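Local coordinates for protein beta-lactamase (Mycobacterium tuberculosis, PDB 4WHI) that forms the C-terminal domain of a mycobacterial penicillin-binding protein of the beta-lactamase type, a small all-beta module whose own role is not established, at residues 23-28 with 80-85; 69-74 with 89-94. All blocks are in the same frame, centred on the assembly; numbering follows the deposited sequence.

Interaction 1 (23-28 with 80-85); sequences GVYAND and ATFAGD
Tyr25 lays the phenolic end of its ring against the edge of the Phe82 ring, and the pair shows how two strands distant in sequence can be joined by aromatic side chains across a protein interior. The rings form an offset edge-to-face stack, their centroids 5.7 Å apart and their planes at 65°, with the edge of Phe82 turned to the face of Tyr25. Tyr25 CZ lies 3.8 Å from Phe82 CE2, and the hydroxyl, Tyr25 OH, comes within 3.5 Å of Phe82 CD2, near that ring's plane. Tyr25 CG stands anti to its carbonyl carbon (chi1 -62°), which carries the ring off strand 23-25 and in toward Phe82. Val35 and Leu87 pack on both rings, and Phe100 on Tyr25.

Strand 23-25, outermost in the sheet, pairs with 33-38, and Ala26 just beyond it bonds to Thr101 of strand 99-101 at the other edge, so the sheet curls round toward closure with the Tyr25-Phe82 pair inside it.

Beyond strand 77-83 the chain makes a turn close to type II' through Gly84 and Asp85, and Asp85 O rests 3.6 Å from Tyr25 CD2. A water in the plane of the Tyr25 ring bridges the remaining distance, donating to Tyr25 OH at 3.0 Å and to Gly84 O at 2.8 Å. The same hydroxyl bonds to the carbonyl oxygen of Tyr21, whose ring meets Phe82 as well, while Asp85 forms a salt bridge with Arg102, the C-terminal residue.

The chemistry is thus divided: the edge of Phe82 packs on the face of Tyr25 within the apolar interior, whereas the phenol oxygen is gripped by a carbonyl and a water, so the buried hydroxyl is satisfied and the far end of the ring is held in place.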
loop_
_atom_site.group_PDB
_atom_site.type_symbol
_atom_site.label_atom_id
_atom_site.label_comp_id
_atom_site.label_asym_id
_atom_site.label_seq_id
_atom_site.Cartn_x
_atom_site.Cartn_y
_atom_site.Cartn_z
ATOM N N GLY A 23 7.264 5.173 7.718
ATOM C CA GLY A 23 8.480 5.802 7.223
ATOM C C GLY A 23 8.341 6.402 5.844
ATOM O O GLY A 23 7.277 6.333 5.217
ATOM N N VAL A 24 9.435 6.994 5.378
ATOM C CA VAL A 24 9.502 7.610 4.066
ATOM C C VAL A 24 10.394 6.732 3.206
ATOM O O VAL A 24 11.594 6.604 3.459
ATOM C CB VAL A 24 10.058 9.042 4.135
ATOM C CG1 VAL A 24 10.152 9.649 2.742
ATOM C CG2 VAL A 24 9.169 9.898 5.021
ATOM N N TYR A 25 9.787 6.127 2.192
ATOM C CA TYR A 25 10.468 5.193 1.317
ATOM C C TYR A 25 10.827 5.908 0.014
ATOM O O TYR A 25 9.944 6.288 -0.770
ATOM C CB TYR A 25 9.573 3.984 1.055
ATOM C CG TYR A 25 9.210 3.170 2.290
ATOM C CD1 TYR A 25 8.263 3.623 3.212
ATOM C CD2 TYR A 25 9.806 1.940 2.524
ATOM C CE1 TYR A 25 7.933 2.865 4.334
ATOM C CE2 TYR A 25 9.474 1.175 3.626
ATOM C CZ TYR A 25 8.543 1.640 4.534
ATOM O OH TYR A 25 8.234 0.863 5.636
ATOM N N ALA A 26 12.125 6.107 -0.199
ATOM C CA ALA A 26 12.619 6.912 -1.312
ATOM C C ALA A 26 12.532 6.201 -2.657
ATOM O O ALA A 26 12.607 4.973 -2.738
ATOM C CB ALA A 26 14.052 7.334 -1.050
ATOM N N ASN A 27 12.381 7.010 -3.703
ATOM C CA ASN A 27 12.422 6.561 -5.088
ATOM C C ASN A 27 12.645 7.789 -5.983
ATOM O O ASN A 27 11.845 8.726 -5.956
ATOM C CB ASN A 27 11.096 5.870 -5.426
ATOM C CG ASN A 27 11.059 5.295 -6.833
ATOM O OD1 ASN A 27 11.172 6.024 -7.813
ATOM N ND2 ASN A 27 10.846 3.996 -6.936
ATOM N N ASP A 28 13.727 7.779 -6.764
ATOM C CA ASP A 28 14.104 8.909 -7.625
ATOM C C ASP A 28 13.081 9.189 -8.729
ATOM O O ASP A 28 12.882 10.342 -9.145
ATOM C CB ASP A 28 15.462 8.627 -8.291
ATOM C CG ASP A 28 16.601 8.501 -7.289
ATOM O OD1 ASP A 28 16.512 9.106 -6.199
ATOM O OD2 ASP A 28 17.595 7.801 -7.596
ATOM N N ALA A 80 0.533 -3.354 -1.829
ATOM C CA ALA A 80 1.673 -2.686 -1.220
ATOM C C ALA A 80 2.377 -3.691 -0.321
ATOM O O ALA A 80 1.862 -4.053 0.738
ATOM C CB ALA A 80 1.206 -1.489 -0.414
ATOM N N THR A 81 3.553 -4.148 -0.743
ATOM C CA THR A 81 4.258 -5.231 -0.056
ATOM C C THR A 81 5.491 -4.681 0.639
ATOM O O THR A 81 6.387 -4.137 -0.006
ATOM C CB THR A 81 4.674 -6.335 -1.041
ATOM O OG1 THR A 81 3.517 -6.801 -1.742
ATOM C CG2 THR A 81 5.322 -7.510 -0.312
ATOM N N PHE A 82 5.520 -4.809 1.959
ATOM C CA PHE A 82 6.658 -4.358 2.743
ATOM C C PHE A 82 7.624 -5.520 2.981
ATOM O O PHE A 82 7.206 -6.630 3.309
ATOM C CB PHE A 82 6.203 -3.804 4.092
ATOM C CG PHE A 82 5.382 -2.548 4.007
ATOM C CD1 PHE A 82 4.001 -2.615 3.872
ATOM C CD2 PHE A 82 5.982 -1.295 4.128
ATOM C CE1 PHE A 82 3.234 -1.468 3.833
ATOM C CE2 PHE A 82 5.216 -0.143 4.081
ATOM C CZ PHE A 82 3.842 -0.233 3.933
ATOM N N ALA A 83 8.916 -5.254 2.835
ATOM C CA ALA A 83 9.947 -6.236 3.163
ATOM C C ALA A 83 11.195 -5.511 3.628
ATOM O O ALA A 83 11.918 -4.926 2.820
ATOM C CB ALA A 83 10.250 -7.112 1.958
ATOM N N GLY A 84 11.428 -5.535 4.941
ATOM C CA GLY A 84 12.547 -4.832 5.545
ATOM C C GLY A 84 12.430 -3.336 5.359
ATOM O O GLY A 84 11.461 -2.727 5.805
ATOM N N ASP A 85 13.413 -2.741 4.693
ATOM C CA ASP A 85 13.378 -1.311 4.419
ATOM C C ASP A 85 12.821 -0.988 3.025
ATOM O O ASP A 85 12.949 0.137 2.561
ATOM C CB ASP A 85 14.769 -0.695 4.624
ATOM C CG ASP A 85 15.100 -0.457 6.102
ATOM O OD1 ASP A 85 14.198 -0.561 6.969
ATOM O OD2 ASP A 85 16.271 -0.150 6.397
HETATM O O HOH W 1 8.765 -1.997 6.176
#

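Interaction 2 (69-74 with 89-94); sequences TENALP and LEYYDA
An Asx turn at Asn71 and a short 3-10 segment bearing Tyr91 meet where two surface loops of this antiparallel beta domain come together. The loops follow strands 62-66 and 86-89, and a single pair of side chains spans them, approaching from opposite directions. Asn71 ND2 donates to Tyr91 OH over 2.9 Å with an N-H...O angle of 142°, a noticeably bent bond, although the hydroxyl lies close to the amide plane. Amide and ring planes are 64° apart, and the nitrogen approaches the phenol obliquely, 3.6 Å from Tyr91 CZ.

The other end of the amide is occupied within its own loop. Asn71 OD1 accepts from the backbone N of Leu73 at 2.8 Å, a nearly straight bond that uses a lone pair in the carbonyl plane and defines the Asx turn. Because the oxygen is held in this way, the rotation of the amide is set, and its NH2 is presented to the tyrosine.

Tyr91 is positioned by the backbone beneath it. Tyr92 N bonds to Leu89 O at 3.0 Å, the i to i+3 link of a 3-10 turn, and with CG anti to the backbone N (chi1 -173°) the Tyr91 side chain reaches out to the neighbouring loop. On the way its CD2 sits 3.6 Å above the Tyr92 ring, over the centre, so one aromatic supports the other. Tyr92 in turn meets Trp30 and Leu46, and Ser78 of strand 77-83 touches Tyr91.

All of 69-74, and Tyr91 as well, touch crystal neighbours, so lattice packing may influence the placement. The Asx turn is a common loop motif, and here its ND2 also links the loop between strands 62-66 and 77-83 to the one after strand 86-89.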
loop_
_atom_site.group_PDB
_atom_site.type_symbol
_atom_site.label_atom_id
_atom_site.label_comp_id
_atom_site.label_asym_id
_atom_site.label_seq_id
_atom_site.Cartn_x
_atom_site.Cartn_y
_atom_site.Cartn_z
ATOM N N THR A 69 -10.838 8.044 -7.711
ATOM C CA THR A 69 -11.804 8.335 -8.767
ATOM C C THR A 69 -11.169 9.002 -10.000
ATOM O O THR A 69 -11.795 9.053 -11.063
ATOM C CB THR A 69 -12.970 9.195 -8.235
ATOM O OG1 THR A 69 -12.454 10.387 -7.639
ATOM C CG2 THR A 69 -13.777 8.425 -7.196
ATOM N N GLU A 70 -9.941 9.507 -9.856
ATOM C CA GLU A 70 -9.148 10.037 -10.980
ATOM C C GLU A 70 -8.555 8.935 -11.859
ATOM O O GLU A 70 -8.119 9.201 -12.984
ATOM C CB GLU A 70 -7.993 10.914 -10.466
ATOM C CG GLU A 70 -8.417 12.158 -9.695
ATOM C CD GLU A 70 -7.241 13.003 -9.223
ATOM O OE1 GLU A 70 -6.076 12.677 -9.560
ATOM O OE2 GLU A 70 -7.482 14.005 -8.513
ATOM N N ASN A 71 -8.527 7.706 -11.346
ATOM C CA ASN A 71 -7.949 6.588 -12.069
ATOM C C ASN A 71 -8.877 6.058 -13.151
ATOM O O ASN A 71 -10.098 6.211 -13.066
ATOM C CB ASN A 71 -7.628 5.451 -11.104
ATOM C CG ASN A 71 -6.545 4.542 -11.631
ATOM O OD1 ASN A 71 -6.822 3.565 -12.327
ATOM N ND2 ASN A 71 -5.295 4.877 -11.325
ATOM N N ALA A 72 -8.296 5.399 -14.150
ATOM C CA ALA A 72 -9.075 4.678 -15.148
ATOM C C ALA A 72 -9.920 3.603 -14.475
ATOM O O ALA A 72 -11.013 3.301 -14.933
ATOM C CB ALA A 72 -8.163 4.053 -16.189
ATOM N N LEU A 73 -9.415 3.045 -13.374
ATOM C CA LEU A 73 -10.077 1.961 -12.660
ATOM C C LEU A 73 -10.241 2.272 -11.166
ATOM O O LEU A 73 -9.599 1.639 -10.324
ATOM C CB LEU A 73 -9.276 0.665 -12.834
ATOM C CG LEU A 73 -9.201 0.064 -14.239
ATOM C CD1 LEU A 73 -8.218 -1.097 -14.263
ATOM C CD2 LEU A 73 -10.578 -0.391 -14.697
ATOM N N PRO A 74 -11.118 3.236 -10.827
ATOM C CA PRO A 74 -11.319 3.523 -9.416
ATOM C C PRO A 74 -11.844 2.312 -8.655
ATOM O O PRO A 74 -12.617 1.516 -9.188
ATOM C CB PRO A 74 -12.371 4.640 -9.418
ATOM C CG PRO A 74 -12.352 5.203 -10.797
ATOM C CD PRO A 74 -12.013 4.040 -11.677
ATOM N N LEU A 89 5.262 -1.304 -4.612
ATOM C CA LEU A 89 3.921 -0.946 -5.047
ATOM C C LEU A 89 3.714 -1.483 -6.453
ATOM O O LEU A 89 4.296 -0.972 -7.418
ATOM C CB LEU A 89 3.763 0.570 -5.050
ATOM C CG LEU A 89 3.944 1.281 -3.714
ATOM C CD1 LEU A 89 3.679 2.763 -3.918
ATOM C CD2 LEU A 89 3.025 0.702 -2.644
ATOM N N GLU A 90 2.891 -2.519 -6.575
ATOM C CA GLU A 90 2.692 -3.153 -7.875
ATOM C C GLU A 90 2.190 -2.174 -8.942
ATOM O O GLU A 90 2.573 -2.285 -10.107
ATOM C CB GLU A 90 1.793 -4.385 -7.771
ATOM C CG GLU A 90 0.388 -4.129 -7.265
ATOM C CD GLU A 90 -0.579 -5.271 -7.567
ATOM O OE1 GLU A 90 -0.253 -6.158 -8.383
ATOM O OE2 GLU A 90 -1.677 -5.280 -6.986
ATOM N N TYR A 91 1.373 -1.198 -8.539
ATOM C CA TYR A 91 0.857 -0.193 -9.473
ATOM C C TYR A 91 1.973 0.510 -10.249
ATOM O O TYR A 91 1.800 0.849 -11.429
ATOM C CB TYR A 91 0.020 0.862 -8.742
ATOM C CG TYR A 91 -0.668 1.830 -9.681
ATOM C CD1 TYR A 91 -1.851 1.482 -10.323
ATOM C CD2 TYR A 91 -0.126 3.088 -9.939
ATOM C CE1 TYR A 91 -2.477 2.356 -11.194
ATOM C CE2 TYR A 91 -0.746 3.971 -10.807
ATOM C CZ TYR A 91 -1.921 3.601 -11.434
ATOM O OH TYR A 91 -2.548 4.473 -12.292
ATOM N N TYR A 92 3.105 0.725 -9.578
ATOM C CA TYR A 92 4.211 1.512 -10.119
ATOM C C TYR A 92 5.392 0.672 -10.588
ATOM O O TYR A 92 6.465 1.219 -10.862
ATOM C CB TYR A 92 4.713 2.482 -9.054
ATOM C CG TYR A 92 3.743 3.574 -8.724
ATOM C CD1 TYR A 92 3.580 4.664 -9.572
ATOM C CD2 TYR A 92 2.994 3.530 -7.565
ATOM C CE1 TYR A 92 2.689 5.678 -9.270
ATOM C CE2 TYR A 92 2.097 4.534 -7.253
ATOM C CZ TYR A 92 1.951 5.608 -8.108
ATOM O OH TYR A 92 1.061 6.604 -7.791
ATOM N N ASP A 93 5.208 -0.639 -10.696
ATOM C CA ASP A 93 6.339 -1.541 -10.898
ATOM C C ASP A 93 6.392 -2.177 -12.291
ATOM O O ASP A 93 7.113 -3.157 -12.490
ATOM C CB ASP A 93 6.318 -2.638 -9.825
ATOM C CG ASP A 93 7.708 -3.182 -9.502
ATOM O OD1 ASP A 93 8.705 -2.455 -9.681
ATOM O OD2 ASP A 93 7.806 -4.337 -9.045
ATOM N N ALA A 94 5.670 -1.603 -13.253
ATOM C CA ALA A 94 5.587 -2.172 -14.603
ATOM C C ALA A 94 6.959 -2.268 -15.288
ATOM O O ALA A 94 7.232 -3.231 -16.013
ATOM C CB ALA A 94 4.619 -1.366 -15.457
#

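Overall arrangement
Followed from the N terminus, the chain passes 23-28, then 69-74, 80-85 and finally 89-94, so interactions 1 and 2 alternate along the sequence and cross. Interaction 1 closes the longer loop, bringing strand 23-25 to strand 77-83 after the four strands between 33 and 66. Interaction 2 closes a short one over the hairpin of strands 77-83 and 86-89, joining the loops that precede strand 77-83 and follow strand 86-89, at the open end of the hairpin. Their centres lie about 17 Å apart, yet they meet where Ala80 CB packs 3.6 Å from Leu89 CD2. Interaction 1 thus ties the interior of the antiparallel meander, and interaction 2 its surface.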